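Local structure of glutathione S-transferase omega-like 2 (Saccharomyces cerevisiae, 5LKB) at residues A49-I54 with D287-T292; A57-T62 with T197-A202. The protein acts as a glutathione-dependent thiol transferase, dehydroascorbate reductase and dimethylarsinic acid reductase, and reacts with glutathionyl-(hydro)quinones. All coordinates share one frame; numbering follows the deposited sequence.

Contact 1: A49-I54 with D287-T292; sequences AHRTLI and DIRLYT
His50, Arg51 and Ile54 of helix 47-58 pack on Ile288, Arg289, Tyr291 and Thr292 of helix 285-304, joining the thioredoxin-like N-terminal domain of this glutathione transferase to its helical C-terminal domain. The two segments run at 133° to each other, with axes 9.0 Å apart, and every touching residue is buried. His50 begins the contact: its CG lies anti to the backbone N (chi1 -167°), which carries the imidazole toward helix 285-304, where its CB meets the methyl CG2 of Thr292 at 3.6 Å. Tyr291 turns its ring edge to the imidazole face in an offset edge-to-face pair, planes at 75°. Both imidazole nitrogens are satisfied elsewhere, ND1 by Arg296 and NE2 by Thr336, so the ring is fixed in rotation as well as packed. Arg51 comes next, its chain extended from CG to NE so that the guanidinium reaches Arg289 and stacks on it, group centres 4.1 Å apart. NH2 of Arg51 sits over one face of the Arg289 guanidinium, while CG of Arg289 lies over a face of the Arg51 group. A water accepts from Arg51 NE at 2.8 Å and donates to the backbone O of Arg289, and Arg51 NH1 makes a weak hydrogen bond to Ser174, a glutathione-binding residue. The hydroxyl of Thr292 bonds to the backbone O of Pro47, one residue beyond the nucleophile Cys46. Ile54 closes the interface with two branches: CG2 slides past the Ile288 chain, 4.0 Å from its CG1, and CD1 touches both CG2 of Thr292, at 3.7 Å, and CD1 of Tyr291, at 3.9 Å.

Contact 2: A57-T62 with T197-A202; sequences ALKGLT and TDLVPA
Lys59, the first residue to leave helical geometry at the end of helix 47-58, brings its CA to 6.6 Å from that of Thr197, which lies in the irregular segment between helices 192-196 and 205-220. The Lys59 side chain, bent at chi2, chi3 and chi4, reaches across so that its NZ donates to the backbone O of Thr197 at 2.8 Å. The ammonium meets that oxygen at a C=O...N angle of 149°, tilted 19° from the carbonyl plane. A second carbonyl, that of His194, also receives a bond from NZ, so the buried amine is shared between two backbone oxygens around the end of helix 192-196. Alongside, the lysine methylenes slide past Thr197 in the opposite direction, CD lying 4.1 Å from its methyl CG2. A methionine in place of Lys59 would probably leave both carbonyls without their ammonium partner and free the loop after helix 192-196 to shift. One residue earlier, Leu58 points into the contact and crosses Leu199 at about a right angle, CD1 to CD2 4.1 Å; helix 285-304 is the neighbour of both leucines. A water links the Leu58 carbonyl to the Thr197 hydroxyl: it donates to Leu58 O at 2.9 Å and is hydrogen-bonded to Thr197 OG1 at 3.2 Å. Within the loop, Asp198 OD1 accepts from Val200 N at 3.0 Å, an Asx turn; Asn182 holds the same OD1. On the facing segment, the chain turns away after Lys59 through Gly60, whose positive phi of 71° marks the C-prime position of a Schellman motif, with Gly60 N bonded to Ala57 O and Leu61 N to Arg56 O, ending helix 47-58.

How the contacts relate
After strand 38-42 the chain enters helix 47-58, whose first half to middle supplies segment 49-54 and whose end supplies 57-62. It then passes through the rest of the thioredoxin-like domain to 197-202, which closes the loop of contact 2 on the way to helix 205-220. Only after further helices does it reach 287-292 and close the wider loop of contact 1, inside which contact 2 is nested. Helix 47-58 is thus tied along its body to the start of helix 285-304 and at its C-terminal end to segment 197-202. The two sites, centred about 12 Å apart, join at Ile288, whose CD1 touches Leu58 CD1 at 3.6 Å and Leu199 CD1 at 3.8 Å.

Contact 1: A49-I54 with D287-T292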
loop_
_atom_site.group_PDB
_atom_site.type_symbol
_atom_site.label_atom_id
_atom_site.label_comp_id
_atom_site.label_asym_id
_atom_site.label_seq_id
_atom_site.Cartn_x
_atom_site.Cartn_y
_atom_site.Cartn_z
ATOM N N ALA A 49 -18.782 -14.551 -1.563
ATOM C CA ALA A 49 -18.908 -15.946 -1.136
ATOM C C ALA A 49 -18.654 -16.094 0.353
ATOM O O ALA A 49 -19.268 -16.922 1.031
ATOM C CB ALA A 49 -17.948 -16.809 -1.951
ATOM N N HIS A 50 -17.737 -15.288 0.909
ATOM C CA HIS A 50 -17.444 -15.371 2.318
ATOM C C HIS A 50 -18.712 -15.128 3.144
ATOM O O HIS A 50 -18.887 -15.707 4.179
ATOM C CB HIS A 50 -16.280 -14.413 2.659
ATOM C CG HIS A 50 -15.664 -14.611 4.011
ATOM N ND1 HIS A 50 -14.592 -13.830 4.451
ATOM C CD2 HIS A 50 -15.895 -15.530 4.973
ATOM C CE1 HIS A 50 -14.226 -14.263 5.640
ATOM N NE2 HIS A 50 -14.992 -15.300 5.975
ATOM N N ARG A 51 -19.599 -14.235 2.697
ATOM C CA ARG A 51 -20.836 -13.979 3.422
ATOM C C ARG A 51 -21.573 -15.262 3.645
ATOM O O ARG A 51 -22.109 -15.466 4.724
ATOM C CB ARG A 51 -21.756 -13.063 2.619
ATOM C CG ARG A 51 -21.222 -11.651 2.249
ATOM C CD ARG A 51 -22.155 -11.086 1.210
ATOM N NE ARG A 51 -22.057 -9.638 1.108
ATOM C CZ ARG A 51 -22.887 -8.898 0.397
ATOM N NH1 ARG A 51 -23.903 -9.498 -0.243
ATOM N NH2 ARG A 51 -22.730 -7.592 0.363
ATOM N N THR A 52 -21.586 -16.111 2.633
ATOM C CA THR A 52 -22.382 -17.332 2.708
ATOM C C THR A 52 -21.740 -18.364 3.618
ATOM O O THR A 52 -22.463 -19.140 4.254
ATOM C CB THR A 52 -22.663 -17.893 1.310
ATOM O OG1 THR A 52 -21.531 -18.476 0.692
ATOM C CG2 THR A 52 -23.211 -16.850 0.378
ATOM N N LEU A 53 -20.396 -18.428 3.680
ATOM C CA LEU A 53 -19.729 -19.346 4.587
ATOM C C LEU A 53 -19.998 -18.963 6.034
ATOM O O LEU A 53 -20.288 -19.834 6.864
ATOM C CB LEU A 53 -18.247 -19.354 4.340
ATOM C CG LEU A 53 -17.765 -19.934 3.054
ATOM C CD1 LEU A 53 -16.216 -19.821 2.984
ATOM C CD2 LEU A 53 -18.157 -21.390 2.855
ATOM N N ILE A 54 -19.919 -17.677 6.360
ATOM C CA ILE A 54 -20.161 -17.216 7.714
ATOM C C ILE A 54 -21.599 -17.577 8.121
ATOM O O ILE A 54 -21.862 -18.086 9.219
ATOM C CB ILE A 54 -19.906 -15.703 7.857
ATOM C CG1 ILE A 54 -18.402 -15.422 7.639
ATOM C CG2 ILE A 54 -20.328 -15.204 9.217
ATOM C CD1 ILE A 54 -18.112 -14.009 7.242
ATOM N N ASP A 287 -23.560 -6.901 9.986
ATOM C CA ASP A 287 -22.167 -7.127 10.402
ATOM C C ASP A 287 -21.454 -8.074 9.446
ATOM O O ASP A 287 -20.256 -7.871 9.112
ATOM C CB ASP A 287 -22.099 -7.690 11.804
ATOM C CG ASP A 287 -22.707 -6.792 12.804
ATOM O OD1 ASP A 287 -22.226 -5.683 13.034
ATOM O OD2 ASP A 287 -23.727 -7.211 13.435
ATOM N N ILE A 288 -22.124 -9.126 9.048
ATOM C CA ILE A 288 -21.534 -10.125 8.171
ATOM C C ILE A 288 -21.101 -9.485 6.868
ATOM O O ILE A 288 -19.971 -9.674 6.401
ATOM C CB ILE A 288 -22.505 -11.308 7.980
ATOM C CG1 ILE A 288 -22.691 -12.026 9.323
ATOM C CG2 ILE A 288 -21.994 -12.255 6.880
ATOM C CD1 ILE A 288 -23.766 -13.080 9.327
ATOM N N ARG A 289 -21.987 -8.710 6.262
ATOM C CA ARG A 289 -21.720 -8.121 4.971
ATOM C C ARG A 289 -20.592 -7.106 5.070
ATOM O O ARG A 289 -19.736 -7.080 4.184
ATOM C CB ARG A 289 -22.990 -7.498 4.383
ATOM C CG ARG A 289 -24.035 -8.562 3.902
ATOM C CD ARG A 289 -25.407 -7.837 3.651
ATOM N NE ARG A 289 -25.241 -6.720 2.746
ATOM C CZ ARG A 289 -25.901 -6.466 1.646
ATOM N NH1 ARG A 289 -26.880 -7.272 1.224
ATOM N NH2 ARG A 289 -25.611 -5.355 0.963
ATOM N N LEU A 290 -20.551 -6.310 6.133
ATOM C CA LEU A 290 -19.450 -5.342 6.273
ATOM C C LEU A 290 -18.150 -6.081 6.531
ATOM O O LEU A 290 -17.090 -5.675 6.009
ATOM C CB LEU A 290 -19.725 -4.369 7.409
ATOM C CG LEU A 290 -18.634 -3.318 7.697
ATOM C CD1 LEU A 290 -18.443 -2.467 6.489
ATOM C CD2 LEU A 290 -18.999 -2.478 8.874
ATOM N N TYR A 291 -18.184 -7.114 7.362
ATOM C CA TYR A 291 -16.963 -7.826 7.773
ATOM C C TYR A 291 -16.160 -8.343 6.578
ATOM O O TYR A 291 -14.911 -8.293 6.580
ATOM C CB TYR A 291 -17.341 -9.042 8.636
ATOM C CG TYR A 291 -16.180 -9.961 9.016
ATOM C CD1 TYR A 291 -15.859 -10.997 8.210
ATOM C CD2 TYR A 291 -15.418 -9.759 10.146
ATOM C CE1 TYR A 291 -14.828 -11.849 8.483
ATOM C CE2 TYR A 291 -14.361 -10.621 10.461
ATOM C CZ TYR A 291 -14.089 -11.670 9.654
ATOM O OH TYR A 291 -13.048 -12.535 9.925
ATOM N N THR A 292 -16.809 -8.924 5.589
ATOM C CA THR A 292 -16.053 -9.593 4.539
ATOM C C THR A 292 -15.188 -8.585 3.773
ATOM O O THR A 292 -14.121 -8.943 3.274
ATOM C CB THR A 292 -16.927 -10.442 3.647
ATOM O OG1 THR A 292 -17.871 -9.569 3.022
ATOM C CG2 THR A 292 -17.676 -11.552 4.444
HETATM O O HOH W 1 -19.887 -7.962 1.590
#

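Contact 2: A57-T62 with T197-A202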
loop_
_atom_site.group_PDB
_atom_site.type_symbol
_atom_site.label_atom_id
_atom_site.label_comp_id
_atom_site.label_asym_id
_atom_site.label_seq_id
_atom_site.Cartn_x
_atom_site.Cartn_y
_atom_site.Cartn_z
ATOM N N ALA A 57 -22.238 -21.266 8.735
ATOM C CA ALA A 57 -21.786 -21.697 10.053
ATOM C C ALA A 57 -22.713 -21.218 11.164
ATOM O O ALA A 57 -23.080 -22.014 12.051
ATOM C CB ALA A 57 -20.368 -21.194 10.308
ATOM N N LEU A 58 -23.077 -19.943 11.168
ATOM C CA LEU A 58 -23.835 -19.337 12.257
ATOM C C LEU A 58 -25.208 -19.994 12.356
ATOM O O LEU A 58 -25.774 -20.132 13.447
ATOM C CB LEU A 58 -24.001 -17.828 12.032
ATOM C CG LEU A 58 -22.751 -16.954 12.294
ATOM C CD1 LEU A 58 -23.027 -15.508 11.888
ATOM C CD2 LEU A 58 -22.332 -16.948 13.717
ATOM N N LYS A 59 -25.758 -20.387 11.218
ATOM C CA LYS A 59 -27.085 -20.995 11.227
ATOM C C LYS A 59 -27.022 -22.506 11.375
ATOM O O LYS A 59 -28.086 -23.160 11.304
ATOM C CB LYS A 59 -27.860 -20.574 9.979
ATOM C CG LYS A 59 -28.364 -19.094 10.007
ATOM C CD LYS A 59 -29.356 -18.832 11.111
ATOM C CE LYS A 59 -30.731 -19.281 10.668
ATOM N NZ LYS A 59 -31.578 -19.784 11.850
ATOM N N GLY A 60 -25.830 -23.084 11.590
ATOM C CA GLY A 60 -25.729 -24.510 11.882
ATOM C C GLY A 60 -26.023 -25.443 10.740
ATOM O O GLY A 60 -26.612 -26.518 10.955
ATOM N N LEU A 61 -25.691 -25.061 9.523
ATOM C CA LEU A 61 -26.043 -25.749 8.304
ATOM C C LEU A 61 -24.872 -26.458 7.640
ATOM O O LEU A 61 -24.987 -26.893 6.490
ATOM C CB LEU A 61 -26.725 -24.778 7.316
ATOM C CG LEU A 61 -27.970 -24.103 7.813
ATOM C CD1 LEU A 61 -28.380 -22.914 6.955
ATOM C CD2 LEU A 61 -29.099 -25.184 7.842
ATOM N N THR A 62 -23.761 -26.656 8.333
ATOM C CA THR A 62 -22.593 -27.238 7.668
ATOM C C THR A 62 -22.789 -28.702 7.294
ATOM O O THR A 62 -22.239 -29.146 6.284
ATOM C CB THR A 62 -21.299 -27.097 8.486
ATOM O OG1 THR A 62 -21.426 -27.741 9.761
ATOM C CG2 THR A 62 -20.980 -25.663 8.765
ATOM N N THR A 197 -31.403 -18.650 16.124
ATOM C CA THR A 197 -30.565 -17.559 15.658
ATOM C C THR A 197 -31.262 -16.885 14.481
ATOM O O THR A 197 -31.754 -17.559 13.573
ATOM C CB THR A 197 -29.204 -18.113 15.231
ATOM O OG1 THR A 197 -28.487 -18.608 16.373
ATOM C CG2 THR A 197 -28.378 -17.063 14.641
ATOM N N ASP A 198 -31.342 -15.551 14.530
ATOM C CA ASP A 198 -31.944 -14.759 13.468
ATOM C C ASP A 198 -31.053 -13.568 13.133
ATOM O O ASP A 198 -30.950 -12.613 13.912
ATOM C CB ASP A 198 -33.348 -14.277 13.889
ATOM C CG ASP A 198 -34.140 -13.716 12.731
ATOM O OD1 ASP A 198 -33.603 -13.467 11.602
ATOM O OD2 ASP A 198 -35.380 -13.493 12.914
ATOM N N LEU A 199 -30.489 -13.607 11.947
ATOM C CA LEU A 199 -29.561 -12.568 11.482
ATOM C C LEU A 199 -30.274 -11.363 10.887
ATOM O O LEU A 199 -29.654 -10.339 10.610
ATOM C CB LEU A 199 -28.569 -13.216 10.515
ATOM C CG LEU A 199 -27.644 -14.245 11.166
ATOM C CD1 LEU A 199 -26.941 -15.062 10.135
ATOM C CD2 LEU A 199 -26.647 -13.598 12.059
ATOM N N VAL A 200 -31.587 -11.429 10.724
ATOM C CA VAL A 200 -32.379 -10.337 10.152
ATOM C C VAL A 200 -33.662 -10.215 10.992
ATOM O O VAL A 200 -34.783 -10.426 10.484
ATOM C CB VAL A 200 -32.682 -10.600 8.679
ATOM C CG1 VAL A 200 -33.246 -9.343 8.076
ATOM C CG2 VAL A 200 -31.386 -11.015 7.920
ATOM N N PRO A 201 -33.542 -9.888 12.273
ATOM C CA PRO A 201 -34.749 -9.741 13.118
ATOM C C PRO A 201 -35.679 -8.637 12.630
ATOM O O PRO A 201 -35.265 -7.561 12.197
ATOM C CB PRO A 201 -34.186 -9.405 14.506
ATOM C CG PRO A 201 -32.775 -8.976 14.289
ATOM C CD PRO A 201 -32.304 -9.628 13.022
ATOM N N ALA A 202 -36.980 -8.885 12.792
ATOM C CA ALA A 202 -37.967 -7.957 12.275
ATOM C C ALA A 202 -37.787 -6.550 12.807
ATOM O O ALA A 202 -37.992 -5.576 12.074
ATOM C CB ALA A 202 -39.349 -8.448 12.729
HETATM O O HOH W 2 -25.354 -19.061 16.069
#